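Local coordinates for ankyrin repeat domain protein (Legionella pneumophila subsp. pneumophila, PDB 6MCA) that is a cysteine protease-like Legionella effector with ankyrin repeats and interacts with LARP7 of the host 7SK snRNP complex, at residues 46-51 / 75-80; 57-62 / 79-84; 269-274 / 357-362; 276-281 / 292-297. All blocks are in the same frame, centred on the assembly; numbering follows the deposited sequence.

Interaction 1. Residues 46-51 / 75-80; sequences ESLDDI and IARKVD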
loop_
_atom_site.group_PDB
_atom_site.type_symbol
_atom_site.label_atom_id
_atom_site.label_comp_id
_atom_site.label_asym_id
_atom_site.label_seq_id
_atom_site.Cartn_x
_atom_site.Cartn_y
_atom_site.Cartn_z
ATOM N N GLU A 46 -3.937 7.338 37.073
ATOM C CA GLU A 46 -3.665 6.966 35.695
ATOM C C GLU A 46 -2.426 6.086 35.610
ATOM O O GLU A 46 -1.527 6.155 36.453
ATOM C CB GLU A 46 -3.471 8.208 34.822
ATOM C CG GLU A 46 -4.705 9.082 34.690
ATOM C CD GLU A 46 -4.562 10.123 33.597
ATOM O OE1 GLU A 46 -3.604 10.023 32.800
ATOM O OE2 GLU A 46 -5.407 11.041 33.533
ATOM N N SER A 47 -2.390 5.251 34.578
ATOM C CA SER A 47 -1.216 4.456 34.251
ATOM C C SER A 47 -0.518 5.061 33.042
ATOM O O SER A 47 -1.171 5.497 32.089
ATOM C CB SER A 47 -1.598 3.003 33.962
ATOM O OG SER A 47 -0.525 2.311 33.345
ATOM N N LEU A 48 0.813 5.083 33.083
ATOM C CA LEU A 48 1.575 5.607 31.957
ATOM C C LEU A 48 1.521 4.701 30.732
ATOM O O LEU A 48 2.160 5.017 29.724
ATOM C CB LEU A 48 3.025 5.844 32.380
ATOM C CG LEU A 48 3.168 6.766 33.591
ATOM C CD1 LEU A 48 4.625 6.948 33.956
ATOM C CD2 LEU A 48 2.509 8.111 33.324
ATOM N N ASP A 49 0.781 3.595 30.798
ATOM C CA ASP A 49 0.507 2.743 29.650
ATOM C C ASP A 49 -0.909 2.927 29.118
ATOM O O ASP A 49 -1.319 2.198 28.210
ATOM C CB ASP A 49 0.732 1.272 30.017
ATOM C CG ASP A 49 2.188 0.952 30.300
ATOM O OD1 ASP A 49 3.056 1.369 29.505
ATOM O OD2 ASP A 49 2.461 0.278 31.316
ATOM N N ASP A 50 -1.662 3.882 29.661
ATOM C CA ASP A 50 -3.064 4.034 29.298
ATOM C C ASP A 50 -3.213 4.595 27.890
ATOM O O ASP A 50 -2.416 5.425 27.442
ATOM C CB ASP A 50 -3.777 4.949 30.295
ATOM C CG ASP A 50 -4.126 4.246 31.592
ATOM O OD1 ASP A 50 -4.396 3.027 31.557
ATOM O OD2 ASP A 50 -4.137 4.914 32.649
ATOM N N ILE A 51 -4.247 4.134 27.192
ATOM C CA ILE A 51 -4.613 4.691 25.896
ATOM C C ILE A 51 -5.316 6.022 26.122
ATOM O O ILE A 51 -6.289 6.101 26.882
ATOM C CB ILE A 51 -5.507 3.712 25.119
ATOM C CG1 ILE A 51 -4.753 2.412 24.828
ATOM C CG2 ILE A 51 -6.006 4.351 23.833
ATOM C CD1 ILE A 51 -3.668 2.551 23.781
ATOM N N ILE A 75 10.449 5.539 29.663
ATOM C CA ILE A 75 11.152 4.263 29.746
ATOM C C ILE A 75 11.751 4.076 31.133
ATOM O O ILE A 75 11.769 2.963 31.673
ATOM C CB ILE A 75 12.222 4.173 28.642
ATOM C CG1 ILE A 75 11.557 4.078 27.267
ATOM C CG2 ILE A 75 13.140 2.981 28.869
ATOM C CD1 ILE A 75 12.498 4.349 26.115
ATOM N N ALA A 76 12.239 5.163 31.739
ATOM C CA ALA A 76 12.734 5.090 33.110
ATOM C C ALA A 76 11.648 4.633 34.073
ATOM O O ALA A 76 11.937 3.931 35.048
ATOM C CB ALA A 76 13.292 6.446 33.542
ATOM N N ARG A 77 10.398 5.014 33.824
ATOM C CA ARG A 77 9.284 4.572 34.646
ATOM C C ARG A 77 8.715 3.234 34.178
ATOM O O ARG A 77 7.587 2.885 34.544
ATOM C CB ARG A 77 8.208 5.657 34.684
ATOM C CG ARG A 77 8.772 7.007 35.125
ATOM C CD ARG A 77 7.733 8.111 35.120
ATOM N NE ARG A 77 7.563 8.700 36.446
ATOM C CZ ARG A 77 8.290 9.710 36.912
ATOM N NH1 ARG A 77 8.066 10.184 38.130
ATOM N NH2 ARG A 77 9.243 10.244 36.161
ATOM N N LYS A 78 9.480 2.491 33.372
ATOM C CA LYS A 78 9.183 1.100 33.012
ATOM C C LYS A 78 7.803 0.936 32.372
ATOM O O LYS A 78 7.019 0.062 32.748
ATOM C CB LYS A 78 9.339 0.175 34.223
ATOM C CG LYS A 78 10.749 -0.379 34.409
ATOM C CD LYS A 78 11.719 0.693 34.883
ATOM N N VAL A 79 7.519 1.774 31.373
ATOM C CA VAL A 79 6.324 1.555 30.567
ATOM C C VAL A 79 6.529 0.343 29.661
ATOM O O VAL A 79 7.656 -0.079 29.374
ATOM C CB VAL A 79 5.968 2.805 29.745
ATOM C CG1 VAL A 79 5.711 3.993 30.658
ATOM C CG2 VAL A 79 7.070 3.116 28.743
ATOM N N ASP A 80 5.415 -0.231 29.212
ATOM C CA ASP A 80 5.468 -1.326 28.251
ATOM C C ASP A 80 5.954 -0.776 26.915
ATOM O O ASP A 80 5.205 -0.100 26.202
ATOM C CB ASP A 80 4.097 -1.984 28.116
ATOM C CG ASP A 80 4.117 -3.210 27.214
ATOM O OD1 ASP A 80 5.174 -3.514 26.620
ATOM O OD2 ASP A 80 3.066 -3.878 27.102
HETATM O O HOH W 1 3.389 1.959 26.757
HETATM O O HOH W 2 4.218 -1.716 31.770
#
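Asp-49 and Val-79 bring their CA atoms to 6.0 Å, where a type I turn from Ser-47 to Asp-50 faces the chain leaving helix 68-76. The bond that crosses the gap is made by a side chain: with Asp-49 CG beside its backbone N (chi1 -67°), Asp-80 N donates to Asp-49 OD1 at 2.9 Å, meeting the carboxylate on its syn side, 27° out of the plane. The same oxygen lies 3.3 Å from Val-79 CB and accepts a hydrogen bond from a water that also donates to Asp-80 O, while a second water donates to Asp-49 OD2.

Leu-48 supplies the apolar half. Its CB meets Val-79 CG1 at 3.7 Å, and its CD1 lies 3.5 Å from Arg-77 CD in the conformer given, whose NH1 continues to a salt bridge with Asp-39. The turn is braced from within, Asp-49 N donating to Ser-47 OG at 3.1 Å in an ST turn and Ser-47 N donating to Asp-50 OD2.

Asp-49 OD1 thus accepts one backbone N-H and one water O-H, which probably fixes the carboxylate's rotation and offsets part of its charge. A polar, partly hydrated grip beside a small apolar patch joins two loops at the protein surface.

Interaction 2. Residues 57-62 / 79-84; sequences TPLIEC and VDINKP
Leu-59 gives up more surface here than any other residue, and it does so through one methyl. With CG anti to the backbone N (chi1 -170°), its CD2 extends from helix 58-65 toward the loop and meets Ile-81 CG1 at 3.8 Å and Val-79 CG2 at 4.0 Å. The isoleucine points its CB away, so the leucine methyl also lies against its backbone, 3.9 Å from Ile-81 CA.

Thr-57 and Lys-83 form the second touching pair. The threonine CG2 comes to 4.1 Å from CD of the extended lysine chain, which runs on to give its NZ to Asp-49 O. On its other branch, Thr-57 OG1 accepts from Ile-60 N at 3.1 Å and so N-caps the helix. That hydroxyl is also 2.7 Å from a water that donates to Lys-83 O, linking the cap to the loop without a direct hydrogen bond between the two segments. Ile-60 CD1 approaches Lys-83 O at 3.7 Å.

The sequence Thr-Pro-Leu-Ile at 57-60 resembles the TPLH motif of ankyrin repeats, whose threonine likewise caps the first helix. From its place in the loop, Asn-82 hydrogen-bonds to Gly-111 O and Asp-113 N, farther along the chain. Helix 58-65 packs against helix 68-76 through Pro-58 and Cys-62, and against helix 91-97 through Leu-59 and Ile-60, which touch Pro-91.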
loop_
_atom_site.group_PDB
_atom_site.type_symbol
_atom_site.label_atom_id
_atom_site.label_comp_id
_atom_site.label_asym_id
_atom_site.label_seq_id
_atom_site.Cartn_x
_atom_site.Cartn_y
_atom_site.Cartn_z
ATOM N N THR A 57 -0.687 5.719 23.350
ATOM C CA THR A 57 -0.046 5.729 24.652
ATOM C C THR A 57 0.917 6.903 24.744
ATOM O O THR A 57 1.301 7.482 23.724
ATOM C CB THR A 57 0.711 4.416 24.889
ATOM O OG1 THR A 57 1.842 4.349 24.013
ATOM C CG2 THR A 57 -0.194 3.222 24.635
ATOM N N PRO A 58 1.312 7.304 25.957
ATOM C CA PRO A 58 2.308 8.385 26.071
ATOM C C PRO A 58 3.591 8.115 25.296
ATOM O O PRO A 58 4.148 9.036 24.686
ATOM C CB PRO A 58 2.557 8.463 27.584
ATOM C CG PRO A 58 1.286 7.989 28.191
ATOM C CD PRO A 58 0.749 6.931 27.269
ATOM N N LEU A 59 4.069 6.868 25.296
ATOM C CA LEU A 59 5.274 6.539 24.542
ATOM C C LEU A 59 5.039 6.670 23.042
ATOM O O LEU A 59 5.912 7.152 22.310
ATOM C CB LEU A 59 5.744 5.128 24.892
ATOM C CG LEU A 59 7.120 4.728 24.358
ATOM C CD1 LEU A 59 8.188 5.682 24.871
ATOM C CD2 LEU A 59 7.447 3.292 24.738
ATOM N N ILE A 60 3.866 6.248 22.566
ATOM C CA ILE A 60 3.549 6.410 21.152
ATOM C C ILE A 60 3.399 7.885 20.801
ATOM O O ILE A 60 3.773 8.308 19.700
ATOM C CB ILE A 60 2.290 5.598 20.793
ATOM C CG1 ILE A 60 2.571 4.100 20.939
ATOM C CG2 ILE A 60 1.821 5.916 19.384
ATOM C CD1 ILE A 60 1.417 3.216 20.520
ATOM N N GLU A 61 2.871 8.696 21.722
ATOM C CA GLU A 61 2.841 10.139 21.502
ATOM C C GLU A 61 4.251 10.700 21.367
ATOM O O GLU A 61 4.520 11.527 20.485
ATOM C CB GLU A 61 2.098 10.832 22.646
ATOM C CG GLU A 61 0.620 10.492 22.737
ATOM C CD GLU A 61 -0.220 11.225 21.709
ATOM O OE1 GLU A 61 0.322 12.113 21.017
ATOM O OE2 GLU A 61 -1.425 10.916 21.596
ATOM N N CYS A 62 5.166 10.257 22.235
ATOM C CA CYS A 62 6.558 10.685 22.136
ATOM C C CYS A 62 7.165 10.286 20.797
ATOM O O CYS A 62 7.897 11.067 20.179
ATOM C CB CYS A 62 7.372 10.088 23.283
ATOM S SG CYS A 62 6.931 10.714 24.912
ATOM N N VAL A 79 7.519 1.774 31.373
ATOM C CA VAL A 79 6.324 1.555 30.567
ATOM C C VAL A 79 6.529 0.343 29.661
ATOM O O VAL A 79 7.656 -0.079 29.374
ATOM C CB VAL A 79 5.968 2.805 29.745
ATOM C CG1 VAL A 79 5.711 3.993 30.658
ATOM C CG2 VAL A 79 7.070 3.116 28.743
ATOM N N ASP A 80 5.415 -0.231 29.212
ATOM C CA ASP A 80 5.468 -1.326 28.251
ATOM C C ASP A 80 5.954 -0.776 26.915
ATOM O O ASP A 80 5.205 -0.100 26.202
ATOM C CB ASP A 80 4.097 -1.984 28.116
ATOM C CG ASP A 80 4.117 -3.210 27.214
ATOM O OD1 ASP A 80 5.174 -3.514 26.620
ATOM O OD2 ASP A 80 3.066 -3.878 27.102
ATOM N N ILE A 81 7.210 -1.069 26.572
ATOM C CA ILE A 81 7.820 -0.506 25.374
ATOM C C ILE A 81 7.283 -1.113 24.087
ATOM O O ILE A 81 7.611 -0.623 22.999
ATOM C CB ILE A 81 9.353 -0.662 25.441
ATOM C CG1 ILE A 81 10.039 0.492 24.707
ATOM C CG2 ILE A 81 9.786 -2.013 24.882
ATOM C CD1 ILE A 81 11.481 0.689 25.095
ATOM N N ASN A 82 6.458 -2.156 24.175
ATOM C CA ASN A 82 5.908 -2.810 22.993
ATOM C C ASN A 82 4.387 -2.720 22.916
ATOM O O ASN A 82 3.782 -3.401 22.079
ATOM C CB ASN A 82 6.342 -4.279 22.947
ATOM C CG ASN A 82 7.810 -4.443 22.608
ATOM O OD1 ASN A 82 8.332 -3.770 21.720
ATOM N ND2 ASN A 82 8.484 -5.340 23.316
ATOM N N LYS A 83 3.754 -1.907 23.752
ATOM C CA LYS A 83 2.298 -1.809 23.728
ATOM C C LYS A 83 1.848 -1.028 22.500
ATOM O O LYS A 83 2.255 0.129 22.328
ATOM C CB LYS A 83 1.770 -1.142 24.994
ATOM C CG LYS A 83 0.254 -1.041 25.018
ATOM C CD LYS A 83 -0.267 -0.523 26.344
ATOM C CE LYS A 83 -1.787 -0.484 26.343
ATOM N NZ LYS A 83 -2.338 0.003 27.636
ATOM N N PRO A 84 1.024 -1.606 21.631
ATOM C CA PRO A 84 0.622 -0.896 20.413
ATOM C C PRO A 84 -0.708 -0.179 20.562
ATOM O O PRO A 84 -1.379 -0.299 21.592
ATOM C CB PRO A 84 0.526 -2.028 19.388
ATOM C CG PRO A 84 0.009 -3.184 20.210
ATOM C CD PRO A 84 0.568 -3.007 21.618
HETATM O O HOH W 3 3.204 2.030 23.939
#

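Interaction 3. Residues 269-274 / 357-362; sequences CFVRYH and PVAYSM
Val-271 and Ala-359 set the spacing, their CA atoms 6.7 Å apart where strand 269-273 and helix 357-362 run nearly parallel at 21°, with axes 9.2 Å apart at closest approach.

Met-362 fills much of this interval. Its CG is anti to the carbonyl carbon (chi1 -68°), and the chain bends at the thioether, so SD and CE meet different parts of the strand. SD lies 3.6 Å from Val-271 CG1. The terminal methyl CE settles on the strand backbone, 3.4 Å from Val-271 O, and also touches Tyr-273 CB at 3.7 Å. Beside this, Val-271 CG1 reaches Ala-359 CB at 4.2 Å.

Tyr-273 lies at the C-terminal end of the strand. Its CD2 is 3.5 Å from Met-362 O, with the carbonyl oblique to the ring. His-274 covers one ring face, its CD2 standing above the plane and offset toward the rim. Next to it, Arg-272 NE donates to His-274 O at 2.7 Å on a lone pair, almost exactly in the guanidinium plane.

No hydrogen bond links strand and helix; the contact rests on side-chain carbons and the thioether, with two carbonyl oxygens touched only by carbon across it. This largely apolar, buried seam lays helix 355-364 on one side of the five-stranded antiparallel sheet. The bend at chi3 (69°) lets one methionine touch both Val-271 and Tyr-273.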
loop_
_atom_site.group_PDB
_atom_site.type_symbol
_atom_site.label_atom_id
_atom_site.label_comp_id
_atom_site.label_asym_id
_atom_site.label_seq_id
_atom_site.Cartn_x
_atom_site.Cartn_y
_atom_site.Cartn_z
ATOM N N CYS A 269 -9.077 9.338 -5.960
ATOM C CA CYS A 269 -7.836 10.085 -6.105
ATOM C C CYS A 269 -8.070 11.392 -6.844
ATOM O O CYS A 269 -8.893 11.464 -7.759
ATOM C CB CYS A 269 -6.778 9.248 -6.824
ATOM S SG CYS A 269 -6.141 7.886 -5.818
ATOM N N PHE A 270 -7.350 12.430 -6.436
ATOM C CA PHE A 270 -7.378 13.710 -7.118
ATOM C C PHE A 270 -5.957 14.106 -7.481
ATOM O O PHE A 270 -5.015 13.829 -6.733
ATOM C CB PHE A 270 -8.029 14.789 -6.250
ATOM C CG PHE A 270 -9.469 14.515 -5.924
ATOM C CD1 PHE A 270 -9.810 13.698 -4.859
ATOM C CD2 PHE A 270 -10.482 15.069 -6.688
ATOM C CE1 PHE A 270 -11.133 13.448 -4.555
ATOM C CE2 PHE A 270 -11.809 14.823 -6.390
ATOM C CZ PHE A 270 -12.135 14.010 -5.323
ATOM N N VAL A 271 -5.805 14.735 -8.638
ATOM C CA VAL A 271 -4.502 15.181 -9.117
ATOM C C VAL A 271 -4.601 16.652 -9.484
ATOM O O VAL A 271 -5.471 17.045 -10.265
ATOM C CB VAL A 271 -4.013 14.357 -10.325
ATOM C CG1 VAL A 271 -2.653 14.857 -10.781
ATOM C CG2 VAL A 271 -3.947 12.879 -9.975
ATOM N N ARG A 272 -3.716 17.462 -8.918
ATOM C CA ARG A 272 -3.592 18.868 -9.269
ATOM C C ARG A 272 -2.285 19.059 -10.023
ATOM O O ARG A 272 -1.228 18.627 -9.557
ATOM C CB ARG A 272 -3.631 19.750 -8.018
ATOM C CG ARG A 272 -3.705 21.248 -8.290
ATOM C CD ARG A 272 -2.321 21.885 -8.381
ATOM N NE ARG A 272 -2.403 23.311 -8.676
ATOM C CZ ARG A 272 -2.255 24.269 -7.768
ATOM N NH1 ARG A 272 -2.004 23.954 -6.504
ATOM N NH2 ARG A 272 -2.353 25.542 -8.125
ATOM N N TYR A 273 -2.357 19.689 -11.192
ATOM C CA TYR A 273 -1.163 20.042 -11.955
ATOM C C TYR A 273 -1.384 21.426 -12.540
ATOM O O TYR A 273 -2.132 21.576 -13.511
ATOM C CB TYR A 273 -0.865 19.024 -13.054
ATOM C CG TYR A 273 0.387 19.354 -13.836
ATOM C CD1 TYR A 273 1.645 19.189 -13.270
ATOM C CD2 TYR A 273 0.312 19.838 -15.136
ATOM C CE1 TYR A 273 2.793 19.493 -13.975
ATOM C CE2 TYR A 273 1.457 20.144 -15.851
ATOM C CZ TYR A 273 2.694 19.970 -15.265
ATOM O OH TYR A 273 3.836 20.273 -15.971
ATOM N N HIS A 274 -0.730 22.428 -11.950
ATOM C CA HIS A 274 -0.907 23.822 -12.342
ATOM C C HIS A 274 -2.382 24.201 -12.291
ATOM O O HIS A 274 -3.007 24.117 -11.228
ATOM C CB HIS A 274 -0.314 24.069 -13.731
ATOM C CG HIS A 274 1.157 23.798 -13.815
ATOM N ND1 HIS A 274 2.012 23.997 -12.751
ATOM C CD2 HIS A 274 1.924 23.345 -14.833
ATOM C CE1 HIS A 274 3.241 23.676 -13.112
ATOM N NE2 HIS A 274 3.216 23.277 -14.371
ATOM N N PRO A 357 -1.337 7.287 -15.444
ATOM C CA PRO A 357 -1.697 7.805 -16.775
ATOM C C PRO A 357 -2.390 9.153 -16.725
ATOM O O PRO A 357 -2.183 9.980 -17.622
ATOM C CB PRO A 357 -2.619 6.716 -17.343
ATOM C CG PRO A 357 -3.173 6.036 -16.157
ATOM C CD PRO A 357 -2.080 6.050 -15.135
ATOM N N VAL A 358 -3.192 9.410 -15.691
ATOM C CA VAL A 358 -3.885 10.691 -15.587
ATOM C C VAL A 358 -2.885 11.825 -15.392
ATOM O O VAL A 358 -2.959 12.861 -16.065
ATOM C CB VAL A 358 -4.922 10.648 -14.451
ATOM C CG1 VAL A 358 -5.539 12.020 -14.244
ATOM C CG2 VAL A 358 -5.994 9.624 -14.765
ATOM N N ALA A 359 -1.937 11.650 -14.467
ATOM C CA ALA A 359 -0.931 12.683 -14.238
ATOM C C ALA A 359 -0.044 12.869 -15.463
ATOM O O ALA A 359 0.340 13.998 -15.797
ATOM C CB ALA A 359 -0.090 12.338 -13.008
ATOM N N TYR A 360 0.279 11.773 -16.157
ATOM C CA TYR A 360 1.025 11.886 -17.407
ATOM C C TYR A 360 0.272 12.741 -18.421
ATOM O O TYR A 360 0.828 13.690 -18.992
ATOM C CB TYR A 360 1.304 10.492 -17.973
ATOM C CG TYR A 360 2.354 10.480 -19.059
ATOM C CD1 TYR A 360 2.037 10.850 -20.361
ATOM C CD2 TYR A 360 3.661 10.103 -18.785
ATOM C CE1 TYR A 360 2.990 10.848 -21.355
ATOM C CE2 TYR A 360 4.622 10.096 -19.775
ATOM C CZ TYR A 360 4.279 10.469 -21.058
ATOM O OH TYR A 360 5.228 10.468 -22.050
ATOM N N SER A 361 -1.004 12.418 -18.654
ATOM C CA SER A 361 -1.808 13.183 -19.602
ATOM C C SER A 361 -1.887 14.650 -19.204
ATOM O O SER A 361 -1.790 15.539 -20.059
ATOM C CB SER A 361 -3.212 12.586 -19.705
ATOM O OG SER A 361 -3.188 11.330 -20.354
ATOM N N MET A 362 -2.064 14.925 -17.910
ATOM C CA MET A 362 -2.142 16.310 -17.459
ATOM C C MET A 362 -0.832 17.043 -17.708
ATOM O O MET A 362 -0.830 18.240 -18.020
ATOM C CB MET A 362 -2.517 16.362 -15.979
ATOM C CG MET A 362 -3.932 15.903 -15.696
ATOM S SD MET A 362 -4.243 15.715 -13.935
ATOM C CE MET A 362 -4.209 17.423 -13.399
#

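Interaction 4. Residues 276-281 / 292-297; sequences WWAKID and VNIYRI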
loop_
_atom_site.group_PDB
_atom_site.type_symbol
_atom_site.label_atom_id
_atom_site.label_comp_id
_atom_site.label_asym_id
_atom_site.label_seq_id
_atom_site.Cartn_x
_atom_site.Cartn_y
_atom_site.Cartn_z
ATOM N N TRP A 276 -4.832 22.629 -13.706
ATOM C CA TRP A 276 -5.650 21.469 -14.028
ATOM C C TRP A 276 -5.915 20.635 -12.782
ATOM O O TRP A 276 -5.047 20.497 -11.914
ATOM C CB TRP A 276 -4.976 20.607 -15.097
ATOM C CG TRP A 276 -4.644 21.373 -16.334
ATOM C CD1 TRP A 276 -3.403 21.754 -16.754
ATOM C CD2 TRP A 276 -5.569 21.869 -17.308
ATOM N NE1 TRP A 276 -3.498 22.450 -17.935
ATOM C CE2 TRP A 276 -4.817 22.536 -18.295
ATOM C CE3 TRP A 276 -6.958 21.812 -17.442
ATOM C CZ2 TRP A 276 -5.408 23.139 -19.402
ATOM C CZ3 TRP A 276 -7.544 22.412 -18.542
ATOM C CH2 TRP A 276 -6.770 23.066 -19.507
ATOM N N TRP A 277 -7.119 20.072 -12.712
ATOM C CA TRP A 277 -7.566 19.243 -11.601
ATOM C C TRP A 277 -8.190 17.984 -12.180
ATOM O O TRP A 277 -8.786 18.025 -13.255
ATOM C CB TRP A 277 -8.569 20.012 -10.730
ATOM C CG TRP A 277 -9.158 19.251 -9.581
ATOM C CD1 TRP A 277 -10.261 18.447 -9.609
ATOM C CD2 TRP A 277 -8.696 19.251 -8.225
ATOM N NE1 TRP A 277 -10.507 17.936 -8.356
ATOM C CE2 TRP A 277 -9.561 18.414 -7.489
ATOM C CE3 TRP A 277 -7.630 19.869 -7.562
ATOM C CZ2 TRP A 277 -9.392 18.184 -6.123
ATOM C CZ3 TRP A 277 -7.465 19.637 -6.207
ATOM C CH2 TRP A 277 -8.341 18.802 -5.503
ATOM N N ALA A 278 -8.032 16.859 -11.494
ATOM C CA ALA A 278 -8.519 15.595 -12.027
ATOM C C ALA A 278 -9.090 14.748 -10.907
ATOM O O ALA A 278 -8.463 14.604 -9.854
ATOM C CB ALA A 278 -7.408 14.825 -12.745
ATOM N N LYS A 279 -10.270 14.186 -11.150
ATOM C CA LYS A 279 -10.908 13.245 -10.242
ATOM C C LYS A 279 -10.887 11.855 -10.865
ATOM O O LYS A 279 -11.253 11.684 -12.037
ATOM C CB LYS A 279 -12.344 13.663 -9.920
ATOM C CG LYS A 279 -13.055 12.704 -8.976
ATOM C CD LYS A 279 -14.342 13.296 -8.433
ATOM C CE LYS A 279 -15.345 13.543 -9.542
ATOM N NZ LYS A 279 -16.671 13.959 -9.005
ATOM N N ILE A 280 -10.457 10.876 -10.070
ATOM C CA ILE A 280 -10.332 9.483 -10.468
ATOM C C ILE A 280 -11.137 8.661 -9.473
ATOM O O ILE A 280 -10.801 8.609 -8.278
ATOM C CB ILE A 280 -8.870 9.019 -10.496
ATOM C CG1 ILE A 280 -8.019 9.968 -11.342
ATOM C CG2 ILE A 280 -8.777 7.588 -11.001
ATOM C CD1 ILE A 280 -6.535 9.844 -11.084
ATOM N N ASP A 281 -12.204 8.028 -9.964
ATOM C CA ASP A 281 -13.023 7.120 -9.164
ATOM C C ASP A 281 -13.594 6.086 -10.131
ATOM O O ASP A 281 -14.574 6.361 -10.830
ATOM C CB ASP A 281 -14.125 7.868 -8.425
ATOM C CG ASP A 281 -14.910 6.971 -7.482
ATOM O OD1 ASP A 281 -14.564 5.776 -7.360
ATOM O OD2 ASP A 281 -15.876 7.463 -6.861
ATOM N N VAL A 292 -12.506 9.003 -15.082
ATOM C CA VAL A 292 -11.492 10.043 -14.935
ATOM C C VAL A 292 -11.980 11.317 -15.604
ATOM O O VAL A 292 -12.171 11.345 -16.828
ATOM C CB VAL A 292 -10.143 9.615 -15.536
ATOM C CG1 VAL A 292 -9.215 10.813 -15.641
ATOM C CG2 VAL A 292 -9.517 8.509 -14.700
ATOM N N ASN A 293 -12.133 12.380 -14.811
ATOM C CA ASN A 293 -12.552 13.684 -15.312
ATOM C C ASN A 293 -11.490 14.734 -15.009
ATOM O O ASN A 293 -10.940 14.773 -13.905
ATOM C CB ASN A 293 -13.891 14.109 -14.698
ATOM C CG ASN A 293 -15.052 13.283 -15.210
ATOM O OD1 ASN A 293 -15.591 13.551 -16.285
ATOM N ND2 ASN A 293 -15.445 12.273 -14.445
ATOM N N ILE A 294 -11.218 15.595 -15.990
ATOM C CA ILE A 294 -10.196 16.630 -15.892
ATOM C C ILE A 294 -10.859 17.983 -16.104
ATOM O O ILE A 294 -11.522 18.202 -17.126
ATOM C CB ILE A 294 -9.067 16.411 -16.916
ATOM C CG1 ILE A 294 -8.486 15.001 -16.782
ATOM C CG2 ILE A 294 -7.980 17.466 -16.749
ATOM C CD1 ILE A 294 -7.589 14.598 -17.930
ATOM N N TYR A 295 -10.664 18.886 -15.148
ATOM C CA TYR A 295 -11.242 20.218 -15.132
ATOM C C TYR A 295 -10.134 21.263 -15.121
ATOM O O TYR A 295 -8.988 20.985 -14.755
ATOM C CB TYR A 295 -12.131 20.434 -13.895
ATOM C CG TYR A 295 -13.014 19.270 -13.505
ATOM C CD1 TYR A 295 -12.497 18.173 -12.823
ATOM C CD2 TYR A 295 -14.373 19.282 -13.786
ATOM C CE1 TYR A 295 -13.303 17.113 -12.458
ATOM C CE2 TYR A 295 -15.188 18.228 -13.422
ATOM C CZ TYR A 295 -14.649 17.147 -12.758
ATOM O OH TYR A 295 -15.460 16.097 -12.395
ATOM N N ARG A 296 -10.499 22.482 -15.510
ATOM C CA ARG A 296 -9.640 23.642 -15.327
ATOM C C ARG A 296 -10.035 24.355 -14.041
ATOM O O ARG A 296 -11.225 24.573 -13.786
ATOM C CB ARG A 296 -9.745 24.600 -16.514
ATOM C CG ARG A 296 -8.851 25.828 -16.384
ATOM C CD ARG A 296 -9.300 26.960 -17.297
ATOM N NE ARG A 296 -9.327 26.559 -18.700
ATOM C CZ ARG A 296 -8.256 26.522 -19.487
ATOM N NH1 ARG A 296 -8.375 26.144 -20.753
ATOM N NH2 ARG A 296 -7.066 26.858 -19.009
ATOM N N ILE A 297 -9.041 24.711 -13.233
ATOM C CA ILE A 297 -9.282 25.422 -11.981
ATOM C C ILE A 297 -9.433 26.904 -12.306
ATOM O O ILE A 297 -8.450 27.588 -12.603
ATOM C CB ILE A 297 -8.156 25.182 -10.971
ATOM C CG1 ILE A 297 -8.036 23.691 -10.651
ATOM C CG2 ILE A 297 -8.397 25.985 -9.703
ATOM C CD1 ILE A 297 -6.750 23.319 -9.946
HETATM O O HOH W 4 -14.269 11.124 -12.001
#
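Trp-276 faces Arg-296 in an antiparallel pair of strands, 276-280 and 292-297, the third and fourth of a five-stranded antiparallel sheet whose strands follow one another in chain order. The segments run at 155°. Pairs alternate regularly: Trp-277 with Tyr-295 and Lys-279 with Asn-293 are hydrogen-bonded, Tyr-295 N reaching Trp-277 O at 2.8 Å, whereas Trp-276, Ala-278 and Ile-280 stand in non-hydrogen-bonded pairs with Arg-296, Ile-294 and Val-292.

Traced outward, the Trp-276 side chain meets the partner strand through CB and then through its six-membered ring. Its CB lies 4.0 Å from Tyr-295 O. With CG beside the backbone N (chi1 -55°), the indole swings across the neighbouring strand, and its CE3 presents an edge to Tyr-295 O at 3.5 Å. The next atom, CZ3, touches Arg-296 CB at 3.7 Å. At the far rim, CH2 sits over one face of the Arg-296 guanidinium, 3.7 Å from NH1, and CZ2 comes to 4.1 Å from NH2. The two planes are 46° apart, so this is an inclined contact, not a parallel stack. On the same face of the sheet, helix 355-364 packs on Trp-276 and Ala-278 through Met-362.

Trp-277, Lys-279, Asn-293 and Tyr-295 occupy the other face. Lys-279 passes the tyrosine, its CE 3.8 Å from Tyr-295 OH, and ends in a salt bridge with Glu-289. Nearer the backbone, Tyr-295 CD1 lies at the edge of the Trp-277 indole, in the indole plane, 3.9 Å from Trp-277 CD1.

Overall arrangement
From the N terminus, interactions 1 and 2 come first, closing overlapping loops that both end on the chain after helix 68-76. Interaction 1 ties in the loop before helix 58-65, interaction 2 that helix itself; they share Val-79 and Asp-80, and Lys-83 NZ joins them by a probable hydrogen bond to Asp-49 O. Much later, interaction 3 spans a long loop from strand 266-273 to helix 355-364, and interaction 4 nests inside it. Strands 266-273 and 276-280 are sheet neighbours, so these two contacts touch. The N-terminal pair and the sheet pair are in series and separate: the centres of interactions 1 and 3 are about 46 Å apart.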